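Local coordinates for protein acetyltransferase, GNAT family (Colwellia psychrerythraea, PDB 3IWG) that probably transfers an acyl group, most likely acetyl, rather than an amino-acyl group, to an acceptor not yet identified, at residues Val29-Met34 with Gln202-Tyr207; Phe46-Asn51 with Gly56-Asn61; Glu196-Asp201 with Tyr207-Met212. All coordinates share one frame; numbering follows the deposited sequence.

Contact 1: residues Val29-Met34 with Gln202-Tyr207; sequences VPLDGM and QYQTEY
P30 lies between two residues of the 202-207 loop, with the Q204 amide against its CB and the Y207 ring against CG and CD. Taken atom by atom, the proline side chain starts at CB, which sits 3.5 Å from the amide nitrogen NE2 of Q204 and also touches its CD. CG comes next and points straight into the face of the Y207 ring, 3.5 Å from the centroid and 6° off the normal, a CH-pi contact over the middle of the aromatic system. CD closes the ring and drifts toward the phenol end, 3.7 Å from Y207 CZ and close to Y207 OH. The two side chains cross at about a right angle, and CG is the atom over the ring centre.

One residue after P30, the backbone of L31 is gripped at both its N and its O by the Q204 amide. The extended chain of Q204 brings OE1 to L31 N at 2.9 Å, with the donor tilted from the carbonyl plane, while NE2 gives a nearly straight bond (172°) to L31 O at 3.0 Å, in plane and on a lone pair. Two bonds to the same residue fix the rotation of the amide and decide which end is oxygen. On the tyrosine side, the type I turn from Q204 to Y207, closed by Y207 N to Q204 O at 2.9 Å, presents amide and phenol together.

D32 follows as the N-cap of helix 33-39, its OD2 accepting from W35 N and weakly from M34 N; the segment that Q204 binds thus runs directly into that helix. I243 flanks both P30 and Y207. The contact joins two GNAT family regions of one chain through a main chain recognised by a glutamine amide and a proline held on an aromatic face, with no charged pair across it.

Contact 2: residues Phe46-Asn51 with Gly56-Asn61; sequences FGFYVN and GFCCVN
F46 and C58 are joined by a reciprocal pair of backbone hydrogen bonds, F46 N to C58 O at 2.8 Å and C58 N to F46 O at 2.9 Å. Further along, F48 N donates to G56 O at 2.8 Å, while the return bond from G56 N to F48 O is weak. Next to the F46-C58 pair, G47 and F57 form a non-hydrogen-bonded pair, whose alpha carbons approach to 4.2 Å, and G47 CA makes a CH contact with G56 O. The short link from strand 44-50 to strand 53-60 makes this a beta hairpin, consistent with the second and third strands of a GNAT fold, with strand 6-9 and strand 65-71 on its two flanks.

Sulfur-aromatic contacts occupy the face that carries F46, F48 and C58. C58 SG stands between its backbone N and carbonyl carbon (chi1 74°), which places it between the two rings: it lies 3.8 Å from F48 CZ and 4.2 Å from F46 CD2, oblique to both. Apolar packing extends the row, F46 CE2 meeting V60 CG2 at 4.1 Å. F48 also leans across the neighbouring strand, its CD2 3.3 Å from F57 N. The absence of a side chain at G56 suits this, since a beta carbon there would sit tightly against F48 CD2, and L82 and I86 of helix 76-87 pack on F48.

Contact 3: residues Glu196-Asp201 with Tyr207-Met212; sequences ECRLFD and YADLGM
R198 and D209 face each other as a hydrogen-bonded pair, R198 N to D209 O and D209 N to R198 O both 3.0 Å; E196 and G211 form the next such pair, two residues along. Here the packing is tight. R198, bent at chi3 (-149°), sends NE and NH1 side-on to E196 OE1 (NE at 2.8 Å), while NH2 makes a long salt bridge to D209 OD2 (3.4 Å), the carboxylate almost perpendicular (88°) to the guanidinium plane; the three form a salt-bridge network. G211 CA lies near R198 NH1, where a beta carbon would collide with it. A methionine in place of R198 would probably leave the carboxylates of E196 and D209 without the cation that lies between them.

Strands 190-199 and 207-214 form a beta hairpin of the GNAT fold; the second leads toward helix 223-237, whose start binds acetyl-CoA pyrophosphate in relatives. The hairpin face opposite R198 is apolar: C197 SG rests on L210 CD2 (3.9 Å) and A208 CB, against helix 223-237.

Toward the turn the hairpin opens. A water replaces a direct backbone bond, accepting from F200 N and donating to Y207 O, 2.7 Å each. The F200 ring brings CD2 edge-on to Y207 O and CZ to D209 CB at 3.7 Å.

Overall arrangement
Contacts 1 and 3 adjoin, with centres 9 Å apart, and share Y207: its ring serves contact 1, its backbone and CB contact 3. F200 and D209 of contact 3 also approach the 29-34 segment at G33. Both are partly buried. The touching residues of contact 2 are all buried, and it lies away from the others, its centre 29 Å from that of contact 3 and on the opposite side of the chain's centre. Contacts 2 and 3 are antiparallel hairpins, one in each GNAT region, yet contact 2 is lined by aromatic rings and sulfur whereas contact 3 carries a charged network and a water. Contact 1 ties loops of the two regions together instead of pairing strands.

Contact 1: residues Val29-Met34 with Gln202-Tyr207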
ATOM      1  N   VAL A  29     -22.534 -12.356  11.830  1.00 29.29           N
ATOM      2  CA  VAL A  29     -22.533 -11.207  10.926  1.00 28.69           C
ATOM      3  C   VAL A  29     -21.231 -11.161  10.180  1.00 28.71           C
ATOM      4  O   VAL A  29     -20.257 -11.800  10.565  1.00 29.55           O
ATOM      5  CB  VAL A  29     -22.742  -9.864  11.676  1.00 29.16           C
ATOM      6  CG1 VAL A  29     -24.212  -9.734  12.128  1.00 29.20           C
ATOM      7  CG2 VAL A  29     -21.719  -9.680  12.835  1.00 28.32           C
ATOM      8  N   PRO A  30     -21.171 -10.361   9.122  1.00 28.24           N
ATOM      9  CA  PRO A  30     -19.825 -10.141   8.540  1.00 27.20           C
ATOM     10  C   PRO A  30     -18.819  -9.570   9.565  1.00 26.90           C
ATOM     11  O   PRO A  30     -19.169  -8.727  10.391  1.00 27.06           O
ATOM     12  CB  PRO A  30     -20.103  -9.158   7.398  1.00 27.17           C
ATOM     13  CG  PRO A  30     -21.454  -8.487   7.808  1.00 27.77           C
ATOM     14  CD  PRO A  30     -22.230  -9.608   8.423  1.00 27.63           C
ATOM     15  N   LEU A  31     -17.593 -10.075   9.536  1.00 26.08           N
ATOM     16  CA  LEU A  31     -16.545  -9.623  10.430  1.00 25.58           C
ATOM     17  C   LEU A  31     -15.753  -8.411   9.903  1.00 25.31           C
ATOM     18  O   LEU A  31     -15.745  -8.091   8.708  1.00 24.37           O
ATOM     19  CB  LEU A  31     -15.577 -10.759  10.723  1.00 25.94           C
ATOM     20  CG  LEU A  31     -16.235 -12.057  11.192  1.00 27.15           C
ATOM     21  CD1 LEU A  31     -15.197 -13.127  11.380  1.00 24.20           C
ATOM     22  CD2 LEU A  31     -17.039 -11.752  12.480  1.00 20.09           C
ATOM     23  N   ASP A  32     -15.061  -7.757  10.819  1.00 25.05           N
ATOM     24  CA  ASP A  32     -14.348  -6.548  10.496  1.00 25.64           C
ATOM     25  C   ASP A  32     -13.215  -6.742   9.491  1.00 25.39           C
ATOM     26  O   ASP A  32     -12.238  -7.426   9.767  1.00 25.27           O
ATOM     27  CB  ASP A  32     -13.724  -5.916  11.720  1.00 25.34           C
ATOM     28  CG  ASP A  32     -13.130  -4.582  11.386  1.00 27.33           C
ATOM     29  OD1 ASP A  32     -13.932  -3.630  11.305  1.00 27.37           O
ATOM     30  OD2 ASP A  32     -11.901  -4.506  11.116  1.00 30.34           O
ATOM     31  N   GLY A  33     -13.325  -6.057   8.371  1.00 25.75           N
ATOM     32  CA  GLY A  33     -12.281  -6.079   7.338  1.00 26.73           C
ATOM     33  C   GLY A  33     -10.827  -5.859   7.744  1.00 26.52           C
ATOM     34  O   GLY A  33      -9.942  -6.582   7.301  1.00 25.45           O
HETATM   35  N   MSE A  34     -10.566  -4.877   8.605  1.00 28.29           N
HETATM   36  CA  MSE A  34      -9.164  -4.586   8.960  0.60 29.27           C
HETATM   37  C   MSE A  34      -8.680  -5.721   9.833  1.00 27.67           C
HETATM   38  O   MSE A  34      -7.597  -6.227   9.609  1.00 27.58           O
HETATM   39  CB  MSE A  34      -8.969  -3.226   9.663  0.60 30.09           C
HETATM   40  CG  MSE A  34      -7.889  -2.326   9.034  0.60 35.13           C
HETATM   41 SE   MSE A  34      -6.165  -3.122   8.332  0.60 45.83          SE
HETATM   42  CE  MSE A  34      -6.362  -2.561   6.463  0.36 41.61           C
ATOM     43  N   GLN A 202     -13.582 -11.392  -1.095  1.00 34.50           N
ATOM     44  CA  GLN A 202     -14.115 -12.735  -0.856  1.00 36.48           C
ATOM     45  C   GLN A 202     -14.936 -12.793   0.431  1.00 35.56           C
ATOM     46  O   GLN A 202     -14.798 -11.959   1.309  1.00 35.49           O
ATOM     47  CB  GLN A 202     -12.978 -13.741  -0.697  1.00 37.52           C
ATOM     48  CG  GLN A 202     -11.606 -13.180  -1.056  1.00 43.90           C
ATOM     49  CD  GLN A 202     -10.480 -13.694  -0.154  1.00 51.11           C
ATOM     50  OE1 GLN A 202      -9.969 -12.943   0.704  1.00 52.82           O
ATOM     51  NE2 GLN A 202     -10.093 -14.979  -0.339  1.00 53.27           N
ATOM     52  N   TYR A 203     -15.771 -13.809   0.528  1.00 35.52           N
ATOM     53  CA  TYR A 203     -16.527 -14.138   1.747  1.00 35.44           C
ATOM     54  C   TYR A 203     -17.644 -13.187   2.096  1.00 34.76           C
ATOM     55  O   TYR A 203     -18.723 -13.637   2.545  1.00 35.66           O
ATOM     56  CB  TYR A 203     -15.625 -14.234   2.983  1.00 35.33           C
ATOM     57  CG  TYR A 203     -14.418 -15.100   2.786  1.00 36.20           C
ATOM     58  CD1 TYR A 203     -14.547 -16.397   2.303  1.00 37.92           C
ATOM     59  CD2 TYR A 203     -13.138 -14.625   3.059  1.00 35.57           C
ATOM     60  CE1 TYR A 203     -13.430 -17.204   2.103  1.00 38.13           C
ATOM     61  CE2 TYR A 203     -12.013 -15.446   2.878  1.00 36.60           C
ATOM     62  CZ  TYR A 203     -12.177 -16.720   2.400  1.00 37.32           C
ATOM     63  OH  TYR A 203     -11.091 -17.528   2.192  1.00 40.82           O
ATOM     64  N   GLN A 204     -17.391 -11.892   1.977  1.00 32.65           N
ATOM     65  CA  GLN A 204     -18.376 -10.931   2.420  1.00 31.51           C
ATOM     66  C   GLN A 204     -18.745  -9.962   1.322  1.00 30.87           C
ATOM     67  O   GLN A 204     -19.045  -8.797   1.603  1.00 30.84           O
ATOM     68  CB  GLN A 204     -17.854 -10.218   3.669  1.00 31.58           C
ATOM     69  CG  GLN A 204     -17.487 -11.212   4.737  1.00 31.25           C
ATOM     70  CD  GLN A 204     -17.100 -10.637   6.085  1.00 30.71           C
ATOM     71  OE1 GLN A 204     -17.033 -11.377   7.048  1.00 28.23           O
ATOM     72  NE2 GLN A 204     -16.827  -9.336   6.156  1.00 32.16           N
ATOM     73  N   THR A 205     -18.786 -10.455   0.082  1.00 30.11           N
ATOM     74  CA  THR A 205     -18.940  -9.592  -1.099  1.00 30.07           C
ATOM     75  C   THR A 205     -20.314  -8.916  -1.231  1.00 29.62           C
ATOM     76  O   THR A 205     -20.586  -8.241  -2.199  1.00 29.16           O
ATOM     77  CB  THR A 205     -18.677 -10.384  -2.416  1.00 30.44           C
ATOM     78  OG1 THR A 205     -19.626 -11.445  -2.511  1.00 31.37           O
ATOM     79  CG2 THR A 205     -17.261 -10.954  -2.454  1.00 30.52           C
ATOM     80  N   GLU A 206     -21.196  -9.125  -0.277  1.00 29.72           N
ATOM     81  CA  GLU A 206     -22.470  -8.441  -0.281  1.00 30.64           C
ATOM     82  C   GLU A 206     -22.417  -7.195   0.638  1.00 28.95           C
ATOM     83  O   GLU A 206     -23.373  -6.433   0.703  1.00 28.94           O
ATOM     84  CB  GLU A 206     -23.628  -9.423   0.052  1.00 31.42           C
ATOM     85  CG  GLU A 206     -23.433 -10.355   1.319  1.00 37.38           C
ATOM     86  CD  GLU A 206     -22.271 -11.456   1.242  1.00 42.29           C
ATOM     87  OE1 GLU A 206     -22.409 -12.537   0.598  1.00 47.49           O
ATOM     88  OE2 GLU A 206     -21.221 -11.252   1.869  1.00 43.81           O
ATOM     89  N   TYR A 207     -21.280  -6.940   1.272  1.00 27.50           N
ATOM     90  CA  TYR A 207     -21.150  -5.804   2.169  1.00 26.59           C
ATOM     91  C   TYR A 207     -20.084  -4.779   1.769  1.00 26.71           C
ATOM     92  O   TYR A 207     -19.127  -5.070   1.009  1.00 26.56           O
ATOM     93  CB  TYR A 207     -20.836  -6.323   3.559  1.00 26.80           C
ATOM     94  CG  TYR A 207     -21.903  -7.266   4.098  1.00 26.49           C
ATOM     95  CD1 TYR A 207     -23.015  -6.773   4.751  1.00 27.33           C
ATOM     96  CD2 TYR A 207     -21.789  -8.661   3.953  1.00 29.44           C
ATOM     97  CE1 TYR A 207     -24.002  -7.623   5.278  1.00 28.90           C
ATOM     98  CE2 TYR A 207     -22.784  -9.536   4.464  1.00 30.50           C
ATOM     99  CZ  TYR A 207     -23.894  -9.007   5.122  1.00 30.94           C
ATOM    100  OH  TYR A 207     -24.895  -9.836   5.653  1.00 33.16           O
TER

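Contact 2: residues Phe46-Asn51 with Gly56-Asn61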
ATOM      1  N   PHE A  46      -1.295 -21.640  12.642  1.00 22.22           N
ATOM      2  CA  PHE A  46      -1.047 -23.021  12.999  1.00 22.21           C
ATOM      3  C   PHE A  46      -2.233 -23.836  12.577  1.00 22.03           C
ATOM      4  O   PHE A  46      -3.359 -23.365  12.529  1.00 20.21           O
ATOM      5  CB  PHE A  46      -0.778 -23.200  14.498  1.00 22.12           C
ATOM      6  CG  PHE A  46       0.305 -22.324  15.011  1.00 22.94           C
ATOM      7  CD1 PHE A  46       1.601 -22.771  15.089  1.00 23.59           C
ATOM      8  CD2 PHE A  46       0.026 -21.028  15.391  1.00 25.56           C
ATOM      9  CE1 PHE A  46       2.607 -21.931  15.538  1.00 26.04           C
ATOM     10  CE2 PHE A  46       1.017 -20.189  15.851  1.00 26.17           C
ATOM     11  CZ  PHE A  46       2.306 -20.632  15.930  1.00 25.80           C
ATOM     12  N   GLY A  47      -1.933 -25.072  12.249  1.00 23.15           N
ATOM     13  CA  GLY A  47      -2.914 -26.052  11.864  1.00 23.63           C
ATOM     14  C   GLY A  47      -2.983 -27.145  12.903  1.00 24.48           C
ATOM     15  O   GLY A  47      -2.016 -27.422  13.644  1.00 22.82           O
ATOM     16  N   PHE A  48      -4.175 -27.728  12.945  1.00 26.19           N
ATOM     17  CA  PHE A  48      -4.527 -28.747  13.875  1.00 27.81           C
ATOM     18  C   PHE A  48      -4.756 -30.002  13.031  1.00 29.60           C
ATOM     19  O   PHE A  48      -5.568 -30.032  12.088  1.00 29.02           O
ATOM     20  CB  PHE A  48      -5.799 -28.362  14.631  1.00 28.06           C
ATOM     21  CG  PHE A  48      -5.726 -27.027  15.355  1.00 27.67           C
ATOM     22  CD1 PHE A  48      -4.605 -26.670  16.101  1.00 29.46           C
ATOM     23  CD2 PHE A  48      -6.809 -26.151  15.338  1.00 26.22           C
ATOM     24  CE1 PHE A  48      -4.546 -25.446  16.789  1.00 26.94           C
ATOM     25  CE2 PHE A  48      -6.757 -24.941  16.034  1.00 27.69           C
ATOM     26  CZ  PHE A  48      -5.623 -24.598  16.760  1.00 26.36           C
ATOM     27  N   TYR A  49      -4.015 -31.039  13.380  1.00 31.74           N
ATOM     28  CA  TYR A  49      -3.899 -32.221  12.560  1.00 33.09           C
ATOM     29  C   TYR A  49      -4.339 -33.405  13.379  1.00 35.02           C
ATOM     30  O   TYR A  49      -3.778 -33.703  14.443  1.00 34.78           O
ATOM     31  CB  TYR A  49      -2.467 -32.407  12.094  1.00 32.93           C
ATOM     32  CG  TYR A  49      -2.028 -31.415  11.054  1.00 32.45           C
ATOM     33  CD1 TYR A  49      -1.601 -30.140  11.414  1.00 33.02           C
ATOM     34  CD2 TYR A  49      -2.043 -31.743   9.706  1.00 33.11           C
ATOM     35  CE1 TYR A  49      -1.186 -29.219  10.445  1.00 33.74           C
ATOM     36  CE2 TYR A  49      -1.625 -30.838   8.735  1.00 33.42           C
ATOM     37  CZ  TYR A  49      -1.196 -29.584   9.115  1.00 33.53           C
ATOM     38  OH  TYR A  49      -0.761 -28.703   8.164  1.00 35.45           O
ATOM     39  N   VAL A  50      -5.408 -34.017  12.893  1.00 37.58           N
ATOM     40  CA  VAL A  50      -5.821 -35.325  13.320  1.00 39.58           C
ATOM     41  C   VAL A  50      -5.307 -36.276  12.225  1.00 41.38           C
ATOM     42  O   VAL A  50      -5.680 -36.197  11.020  1.00 41.08           O
ATOM     43  CB  VAL A  50      -7.351 -35.402  13.537  1.00 39.64           C
ATOM     44  CG1 VAL A  50      -7.929 -36.680  12.941  1.00 40.42           C
ATOM     45  CG2 VAL A  50      -7.678 -35.274  15.040  1.00 40.29           C
ATOM     46  N   ASN A  51      -4.362 -37.111  12.659  1.00 43.14           N
ATOM     47  CA  ASN A  51      -3.908 -38.249  11.890  1.00 44.03           C
ATOM     48  C   ASN A  51      -3.376 -37.835  10.532  1.00 44.28           C
ATOM     49  O   ASN A  51      -3.468 -38.581   9.571  1.00 44.43           O
ATOM     50  CB  ASN A  51      -5.064 -39.249  11.761  1.00 44.54           C
ATOM     51  CG  ASN A  51      -4.582 -40.683  11.608  1.00 45.50           C
ATOM     52  OD1 ASN A  51      -5.064 -41.592  12.292  1.00 46.28           O
ATOM     53  ND2 ASN A  51      -3.615 -40.891  10.713  1.00 47.32           N
ATOM     54  N   GLY A  56      -8.416 -28.161  11.442  1.00 31.40           N
ATOM     55  CA  GLY A  56      -8.630 -26.839  12.018  1.00 29.99           C
ATOM     56  C   GLY A  56      -7.387 -25.976  12.028  1.00 28.74           C
ATOM     57  O   GLY A  56      -6.309 -26.437  11.652  1.00 28.03           O
ATOM     58  N   PHE A  57      -7.525 -24.734  12.502  1.00 27.01           N
ATOM     59  CA  PHE A  57      -6.397 -23.806  12.556  1.00 26.14           C
ATOM     60  C   PHE A  57      -6.582 -22.648  13.565  1.00 26.00           C
ATOM     61  O   PHE A  57      -7.688 -22.359  14.035  1.00 25.89           O
ATOM     62  CB  PHE A  57      -6.154 -23.177  11.164  1.00 25.44           C
ATOM     63  CG  PHE A  57      -7.082 -22.048  10.876  1.00 25.17           C
ATOM     64  CD1 PHE A  57      -8.339 -22.281  10.354  1.00 27.06           C
ATOM     65  CD2 PHE A  57      -6.743 -20.755  11.218  1.00 24.15           C
ATOM     66  CE1 PHE A  57      -9.224 -21.215  10.125  1.00 27.45           C
ATOM     67  CE2 PHE A  57      -7.612 -19.714  11.018  1.00 22.22           C
ATOM     68  CZ  PHE A  57      -8.851 -19.937  10.476  1.00 24.61           C
ATOM     69  N   CYS A  58      -5.491 -21.943  13.845  1.00 25.25           N
ATOM     70  CA  CYS A  58      -5.599 -20.678  14.540  1.00 24.85           C
ATOM     71  C   CYS A  58      -4.508 -19.747  14.055  1.00 24.90           C
ATOM     72  O   CYS A  58      -3.597 -20.180  13.360  1.00 24.01           O
ATOM     73  CB  CYS A  58      -5.515 -20.876  16.060  1.00 24.27           C
ATOM     74  SG  CYS A  58      -3.918 -21.241  16.686  1.00 22.68           S
ATOM     75  N   CYS A  59      -4.616 -18.467  14.410  1.00 25.75           N
ATOM     76  CA  CYS A  59      -3.516 -17.512  14.172  1.00 26.69           C
ATOM     77  C   CYS A  59      -3.255 -16.575  15.327  1.00 27.35           C
ATOM     78  O   CYS A  59      -4.180 -16.138  16.054  1.00 28.51           O
ATOM     79  CB  CYS A  59      -3.698 -16.759  12.845  1.00 26.99           C
ATOM     80  SG  CYS A  59      -5.041 -15.656  12.805  1.00 27.26           S
ATOM     81  N   VAL A  60      -1.973 -16.336  15.562  1.00 27.39           N
ATOM     82  CA  VAL A  60      -1.536 -15.554  16.717  1.00 26.95           C
ATOM     83  C   VAL A  60      -0.748 -14.377  16.175  1.00 28.46           C
ATOM     84  O   VAL A  60       0.194 -14.552  15.413  1.00 28.83           O
ATOM     85  CB  VAL A  60      -0.635 -16.371  17.641  1.00 26.85           C
ATOM     86  CG1 VAL A  60      -0.154 -15.539  18.867  1.00 25.46           C
ATOM     87  CG2 VAL A  60      -1.325 -17.678  18.046  1.00 24.00           C
ATOM     88  N   ASN A  61      -1.136 -13.172  16.563  1.00 29.31           N
ATOM     89  CA  ASN A  61      -0.412 -12.004  16.153  1.00 30.04           C
ATOM     90  C   ASN A  61       0.910 -11.869  16.903  1.00 31.33           C
ATOM     91  O   ASN A  61       1.265 -12.694  17.752  1.00 30.82           O
ATOM     92  CB  ASN A  61      -1.309 -10.728  16.232  1.00 29.73           C
ATOM     93  CG  ASN A  61      -1.467 -10.149  17.637  1.00 27.60           C
ATOM     94  OD1 ASN A  61      -0.894 -10.614  18.625  1.00 27.82           O
ATOM     95  ND2 ASN A  61      -2.278  -9.125  17.717  1.00 23.57           N
TER

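Contact 3: residues Glu196-Asp201 with Tyr207-Met212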
ATOM      1  N   GLU A 196     -14.188   6.233   3.140  1.00 22.16           N
ATOM      2  CA  GLU A 196     -13.860   4.949   2.521  1.00 22.88           C
ATOM      3  C   GLU A 196     -15.105   4.050   2.434  1.00 22.94           C
ATOM      4  O   GLU A 196     -15.828   3.902   3.410  1.00 24.53           O
ATOM      5  CB  GLU A 196     -12.797   4.226   3.339  1.00 22.30           C
ATOM      6  CG  GLU A 196     -11.587   5.089   3.615  1.00 23.91           C
ATOM      7  CD  GLU A 196     -10.431   4.379   4.359  1.00 26.80           C
ATOM      8  OE1 GLU A 196     -10.480   3.147   4.601  1.00 29.76           O
ATOM      9  OE2 GLU A 196      -9.449   5.074   4.698  1.00 30.04           O
ATOM     10  N   CYS A 197     -15.353   3.489   1.258  1.00 22.89           N
ATOM     11  CA  CYS A 197     -16.408   2.550   1.035  1.00 23.59           C
ATOM     12  C   CYS A 197     -15.773   1.299   0.413  1.00 24.26           C
ATOM     13  O   CYS A 197     -15.666   1.201  -0.813  1.00 23.30           O
ATOM     14  CB  CYS A 197     -17.418   3.162   0.082  1.00 23.59           C
ATOM     15  SG  CYS A 197     -18.869   2.138  -0.276  1.00 26.31           S
ATOM     16  N   ARG A 198     -15.351   0.362   1.262  1.00 23.89           N
ATOM     17  CA  ARG A 198     -14.486  -0.707   0.799  1.00 24.62           C
ATOM     18  C   ARG A 198     -15.230  -1.964   0.522  1.00 24.12           C
ATOM     19  O   ARG A 198     -16.021  -2.405   1.337  1.00 23.78           O
ATOM     20  CB  ARG A 198     -13.505  -1.082   1.867  1.00 25.53           C
ATOM     21  CG  ARG A 198     -12.592   0.048   2.398  1.00 27.17           C
ATOM     22  CD  ARG A 198     -11.917  -0.517   3.681  1.00 31.43           C
ATOM     23  NE  ARG A 198     -11.680   0.578   4.557  1.00 38.85           N
ATOM     24  CZ  ARG A 198     -12.174   0.774   5.767  1.00 38.89           C
ATOM     25  NH1 ARG A 198     -11.829   1.909   6.373  1.00 42.27           N
ATOM     26  NH2 ARG A 198     -12.886  -0.137   6.399  1.00 40.96           N
ATOM     27  N   LEU A 199     -14.936  -2.579  -0.599  1.00 23.80           N
ATOM     28  CA  LEU A 199     -15.544  -3.845  -0.922  1.00 24.67           C
ATOM     29  C   LEU A 199     -14.672  -4.911  -0.369  1.00 24.75           C
ATOM     30  O   LEU A 199     -13.507  -4.685  -0.158  1.00 24.37           O
ATOM     31  CB  LEU A 199     -15.643  -4.037  -2.432  1.00 24.04           C
ATOM     32  CG  LEU A 199     -16.881  -3.388  -3.015  1.00 25.27           C
ATOM     33  CD1 LEU A 199     -17.011  -1.943  -2.588  1.00 24.74           C
ATOM     34  CD2 LEU A 199     -16.888  -3.548  -4.589  1.00 23.96           C
ATOM     35  N   PHE A 200     -15.260  -6.073  -0.159  1.00 26.69           N
ATOM     36  CA  PHE A 200     -14.536  -7.289   0.168  1.00 28.11           C
ATOM     37  C   PHE A 200     -14.319  -8.144  -1.072  1.00 29.48           C
ATOM     38  O   PHE A 200     -15.246  -8.389  -1.857  1.00 29.77           O
ATOM     39  CB  PHE A 200     -15.351  -8.083   1.131  1.00 28.54           C
ATOM     40  CG  PHE A 200     -15.479  -7.433   2.464  1.00 29.48           C
ATOM     41  CD1 PHE A 200     -14.522  -7.655   3.438  1.00 29.62           C
ATOM     42  CD2 PHE A 200     -16.560  -6.614   2.750  1.00 28.13           C
ATOM     43  CE1 PHE A 200     -14.654  -7.081   4.688  1.00 31.46           C
ATOM     44  CE2 PHE A 200     -16.684  -6.006   3.984  1.00 28.66           C
ATOM     45  CZ  PHE A 200     -15.739  -6.248   4.966  1.00 29.72           C
ATOM     46  N   ASP A 201     -13.104  -8.633  -1.258  1.00 30.92           N
ATOM     47  CA  ASP A 201     -12.841  -9.451  -2.432  1.00 32.53           C
ATOM     48  C   ASP A 201     -13.393 -10.897  -2.321  1.00 33.61           C
ATOM     49  O   ASP A 201     -13.653 -11.524  -3.347  1.00 33.71           O
ATOM     50  CB  ASP A 201     -11.346  -9.406  -2.783  1.00 32.72           C
ATOM     51  CG  ASP A 201     -10.916  -8.038  -3.341  1.00 34.61           C
ATOM     52  OD1 ASP A 201     -11.784  -7.197  -3.720  1.00 37.21           O
ATOM     53  OD2 ASP A 201      -9.705  -7.784  -3.369  1.00 37.33           O
ATOM     54  N   TYR A 207     -21.280  -6.940   1.272  1.00 27.50           N
ATOM     55  CA  TYR A 207     -21.150  -5.804   2.169  1.00 26.59           C
ATOM     56  C   TYR A 207     -20.084  -4.779   1.769  1.00 26.71           C
ATOM     57  O   TYR A 207     -19.127  -5.070   1.009  1.00 26.56           O
ATOM     58  CB  TYR A 207     -20.836  -6.323   3.559  1.00 26.80           C
ATOM     59  CG  TYR A 207     -21.903  -7.266   4.098  1.00 26.49           C
ATOM     60  CD1 TYR A 207     -23.015  -6.773   4.751  1.00 27.33           C
ATOM     61  CD2 TYR A 207     -21.789  -8.661   3.953  1.00 29.44           C
ATOM     62  CE1 TYR A 207     -24.002  -7.623   5.278  1.00 28.90           C
ATOM     63  CE2 TYR A 207     -22.784  -9.536   4.464  1.00 30.50           C
ATOM     64  CZ  TYR A 207     -23.894  -9.007   5.122  1.00 30.94           C
ATOM     65  OH  TYR A 207     -24.895  -9.836   5.653  1.00 33.16           O
ATOM     66  N   ALA A 208     -20.273  -3.563   2.272  1.00 25.58           N
ATOM     67  CA  ALA A 208     -19.282  -2.504   2.166  1.00 24.98           C
ATOM     68  C   ALA A 208     -18.873  -2.086   3.586  1.00 24.77           C
ATOM     69  O   ALA A 208     -19.718  -1.859   4.448  1.00 24.94           O
ATOM     70  CB  ALA A 208     -19.823  -1.341   1.391  1.00 23.39           C
ATOM     71  N   ASP A 209     -17.578  -1.969   3.820  1.00 24.36           N
ATOM     72  CA  ASP A 209     -17.053  -1.622   5.118  1.00 24.70           C
ATOM     73  C   ASP A 209     -16.617  -0.147   5.034  1.00 24.73           C
ATOM     74  O   ASP A 209     -15.719   0.191   4.256  1.00 24.79           O
ATOM     75  CB  ASP A 209     -15.865  -2.533   5.388  1.00 24.79           C
ATOM     76  CG  ASP A 209     -15.317  -2.454   6.821  1.00 28.13           C
ATOM     77  OD1 ASP A 209     -15.872  -1.790   7.736  1.00 33.87           O
ATOM     78  OD2 ASP A 209     -14.287  -3.126   7.038  1.00 30.91           O
ATOM     79  N   LEU A 210     -17.251   0.717   5.827  1.00 24.19           N
ATOM     80  CA  LEU A 210     -17.039   2.152   5.742  1.00 24.90           C
ATOM     81  C   LEU A 210     -16.077   2.691   6.801  1.00 25.72           C
ATOM     82  O   LEU A 210     -16.017   2.200   7.908  1.00 26.78           O
ATOM     83  CB  LEU A 210     -18.374   2.882   5.867  1.00 24.43           C
ATOM     84  CG  LEU A 210     -19.513   2.286   5.056  1.00 23.38           C
ATOM     85  CD1 LEU A 210     -20.816   3.097   5.218  1.00 17.09           C
ATOM     86  CD2 LEU A 210     -19.139   2.105   3.568  1.00 20.11           C
ATOM     87  N   GLY A 211     -15.312   3.704   6.436  1.00 26.71           N
ATOM     88  CA  GLY A 211     -14.490   4.463   7.391  1.00 26.70           C
ATOM     89  C   GLY A 211     -14.525   5.930   7.020  1.00 26.82           C
ATOM     90  O   GLY A 211     -14.840   6.282   5.888  1.00 26.01           O
HETATM   91  N   MSE A 212     -14.259   6.785   7.987  1.00 27.93           N
HETATM   92  CA  MSE A 212     -14.150   8.203   7.738  1.00 29.43           C
HETATM   93  C   MSE A 212     -13.136   8.873   8.676  1.00 28.22           C
HETATM   94  O   MSE A 212     -12.862   8.394   9.778  1.00 27.89           O
HETATM   95  CB  MSE A 212     -15.459   8.971   7.919  1.00 30.83           C
HETATM   96  CG  MSE A 212     -16.683   8.206   8.304  1.00 37.80           C
HETATM   97 SE   MSE A 212     -16.901   7.931  10.190  0.60 45.36          SE
HETATM   98  CE  MSE A 212     -16.080   6.226  10.492  1.00 43.90           C
TER
HETATM   99  O   HOH W   1     -17.809  -6.477  -0.828  1.00 31.96           O